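Local atomic coordinates of acetyltransferase (Vibrio fischeri, PDB entry 3JVN), a protein that probably transfers acyl groups other than amino-acyl ones, most likely acetyl, as a member of the GNAT acetyltransferase family. Residues V66-F70 / Y95-Y100. Sequence-based numbering, arbitrary orientation.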
loop_
_atom_site.group_PDB
_atom_site.type_symbol
_atom_site.label_atom_id
_atom_site.label_comp_id
_atom_site.label_asym_id
_atom_site.label_seq_id
_atom_site.Cartn_x
_atom_site.Cartn_y
_atom_site.Cartn_z
ATOM N N VAL A 66 -31.947 -14.900 8.568
ATOM C CA VAL A 66 -30.838 -15.723 8.111
ATOM C C VAL A 66 -29.776 -14.860 7.410
ATOM O O VAL A 66 -30.096 -13.940 6.655
ATOM C CB VAL A 66 -31.349 -16.840 7.151
ATOM C CG1 VAL A 66 -32.139 -16.226 6.003
ATOM C CG2 VAL A 66 -30.181 -17.660 6.614
ATOM N N ILE A 67 -28.511 -15.156 7.682
ATOM C CA ILE A 67 -27.407 -14.420 7.083
ATOM C C ILE A 67 -27.165 -14.934 5.669
ATOM O O ILE A 67 -26.755 -16.085 5.481
ATOM C CB ILE A 67 -26.124 -14.596 7.910
ATOM C CG1 ILE A 67 -26.388 -14.151 9.349
ATOM C CG2 ILE A 67 -24.995 -13.805 7.282
ATOM C CD1 ILE A 67 -25.273 -14.456 10.314
ATOM N N ILE A 68 -27.427 -14.088 4.675
ATOM C CA ILE A 68 -27.243 -14.482 3.284
ATOM C C ILE A 68 -25.968 -13.921 2.666
ATOM O O ILE A 68 -25.738 -14.048 1.461
ATOM C CB ILE A 68 -28.476 -14.079 2.409
ATOM C CG1 ILE A 68 -28.908 -12.628 2.699
ATOM C CG2 ILE A 68 -29.630 -15.046 2.658
ATOM C CD1 ILE A 68 -28.064 -11.577 2.013
ATOM N N GLY A 69 -25.129 -13.314 3.498
ATOM C CA GLY A 69 -23.887 -12.763 2.994
ATOM C C GLY A 69 -23.032 -12.099 4.055
ATOM O O GLY A 69 -23.509 -11.757 5.131
ATOM N N PHE A 70 -21.751 -11.932 3.749
ATOM C CA PHE A 70 -20.823 -11.287 4.666
ATOM C C PHE A 70 -19.623 -10.753 3.880
ATOM O O PHE A 70 -19.402 -11.114 2.721
ATOM C CB PHE A 70 -20.347 -12.272 5.751
ATOM C CG PHE A 70 -19.431 -13.346 5.237
ATOM C CD1 PHE A 70 -19.938 -14.460 4.565
ATOM C CD2 PHE A 70 -18.053 -13.210 5.359
ATOM C CE1 PHE A 70 -19.078 -15.416 4.013
ATOM C CE2 PHE A 70 -17.190 -14.154 4.813
ATOM C CZ PHE A 70 -17.701 -15.256 4.140
ATOM N N TYR A 95 -18.747 -13.084 0.450
ATOM C CA TYR A 95 -19.548 -14.179 -0.088
ATOM C C TYR A 95 -21.041 -13.925 -0.053
ATOM O O TYR A 95 -21.558 -13.343 0.901
ATOM C CB TYR A 95 -19.241 -15.486 0.657
ATOM C CG TYR A 95 -20.105 -16.650 0.211
ATOM C CD1 TYR A 95 -21.298 -16.957 0.872
ATOM C CD2 TYR A 95 -19.751 -17.421 -0.895
ATOM C CE1 TYR A 95 -22.111 -18.002 0.441
ATOM C CE2 TYR A 95 -20.562 -18.468 -1.333
ATOM C CZ TYR A 95 -21.737 -18.753 -0.663
ATOM O OH TYR A 95 -22.537 -19.787 -1.096
ATOM N N ILE A 96 -21.731 -14.368 -1.104
ATOM C CA ILE A 96 -23.180 -14.219 -1.196
ATOM C C ILE A 96 -23.800 -15.538 -1.641
ATOM O O ILE A 96 -23.281 -16.213 -2.528
ATOM C CB ILE A 96 -23.605 -13.131 -2.222
ATOM C CG1 ILE A 96 -22.760 -11.866 -2.053
ATOM C CG2 ILE A 96 -25.077 -12.788 -2.021
ATOM C CD1 ILE A 96 -21.529 -11.832 -2.955
ATOM N N GLU A 97 -24.905 -15.914 -1.012
ATOM C CA GLU A 97 -25.586 -17.147 -1.369
ATOM C C GLU A 97 -25.924 -17.066 -2.841
ATOM O O GLU A 97 -26.371 -16.019 -3.315
ATOM C CB GLU A 97 -26.861 -17.292 -0.558
ATOM C CG GLU A 97 -26.616 -17.443 0.928
ATOM C CD GLU A 97 -26.069 -18.808 1.286
ATOM O OE1 GLU A 97 -26.086 -19.155 2.488
ATOM O OE2 GLU A 97 -25.612 -19.531 0.369
ATOM N N LYS A 98 -25.708 -18.169 -3.557
ATOM C CA LYS A 98 -25.971 -18.232 -4.996
ATOM C C LYS A 98 -27.427 -17.863 -5.290
ATOM O O LYS A 98 -27.773 -17.471 -6.404
ATOM C CB LYS A 98 -25.645 -19.640 -5.534
ATOM C CG LYS A 98 -24.166 -20.056 -5.343
ATOM C CD LYS A 98 -23.711 -21.205 -6.275
ATOM C CE LYS A 98 -23.730 -20.783 -7.763
ATOM N NZ LYS A 98 -23.290 -21.823 -8.776
ATOM N N GLU A 99 -28.268 -17.954 -4.267
ATOM C CA GLU A 99 -29.680 -17.635 -4.405
ATOM C C GLU A 99 -29.952 -16.138 -4.224
ATOM O O GLU A 99 -31.032 -15.651 -4.566
ATOM C CB GLU A 99 -30.473 -18.435 -3.376
ATOM C CG GLU A 99 -31.973 -18.319 -3.514
ATOM C CD GLU A 99 -32.689 -18.735 -2.256
ATOM O OE1 GLU A 99 -32.490 -19.890 -1.822
ATOM O OE2 GLU A 99 -33.439 -17.905 -1.700
ATOM N N TYR A 100 -28.974 -15.409 -3.696
ATOM C CA TYR A 100 -29.145 -13.978 -3.467
ATOM C C TYR A 100 -28.218 -13.051 -4.255
ATOM O O TYR A 100 -28.186 -11.838 -4.010
ATOM C CB TYR A 100 -29.017 -13.689 -1.972
ATOM C CG TYR A 100 -30.220 -14.137 -1.176
ATOM C CD1 TYR A 100 -31.237 -13.241 -0.852
ATOM C CD2 TYR A 100 -30.357 -15.466 -0.771
ATOM C CE1 TYR A 100 -32.363 -13.656 -0.143
ATOM C CE2 TYR A 100 -31.481 -15.893 -0.064
ATOM C CZ TYR A 100 -32.478 -14.979 0.245
ATOM O OH TYR A 100 -33.592 -15.389 0.939
#
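I68 turns CG2 anti to its own carbonyl carbon, beside the backbone N, while Y100 swings its ring to the corresponding place (chi1 -74°); together these torsions set the methyl over one face of the phenol ring. This is a CH-pi contact: CG2 of I68 sits 3.6 Å from the centroid of the Y100 ring, displaced toward the CD2–CE2 side of the rim, and the two side chains cross at about a right angle. At the F70–Y95 end, CG of F70 lies between the backbone N and the carbonyl carbon (chi1 70°), which tips its ring toward Y95, with CE1 of F70 3.4 Å from CB of Y95. The end of the Y95 side chain leads away from F70, whose CE1 lies obliquely to the Y95 ring.

Between these side chains the backbones pair antiparallel. F70 and Y95 form a hydrogen-bonded pair, N of F70 to O of Y95 at 3.2 Å and N of Y95 to O of F70 at 3.1 Å; G69 and I96 follow as a non-hydrogen-bonded pair. One step on, N of E97 reaches O of I68 in a nearly straight bond (170° at the hydrogen), and CG of E97 packs 3.5 Å from that same oxygen.

The contact joins the start of strand 67-79 to the end of strand 86-96, at the open end of a beta hairpin of the GNAT sheet. Residues 97-100 lead toward helix 105-118, into the loop that in GNAT relatives usually binds the acetyl-CoA pyrophosphate, and probably does here. I68 and G69 both face A61 of strand 56-62, a classic beta bulge. Helix 13-30 packs over F70, Y95 and E97 through L19, K22 and L23, and OE1 of its E26 is hydrogen-bonded to OH of Y95.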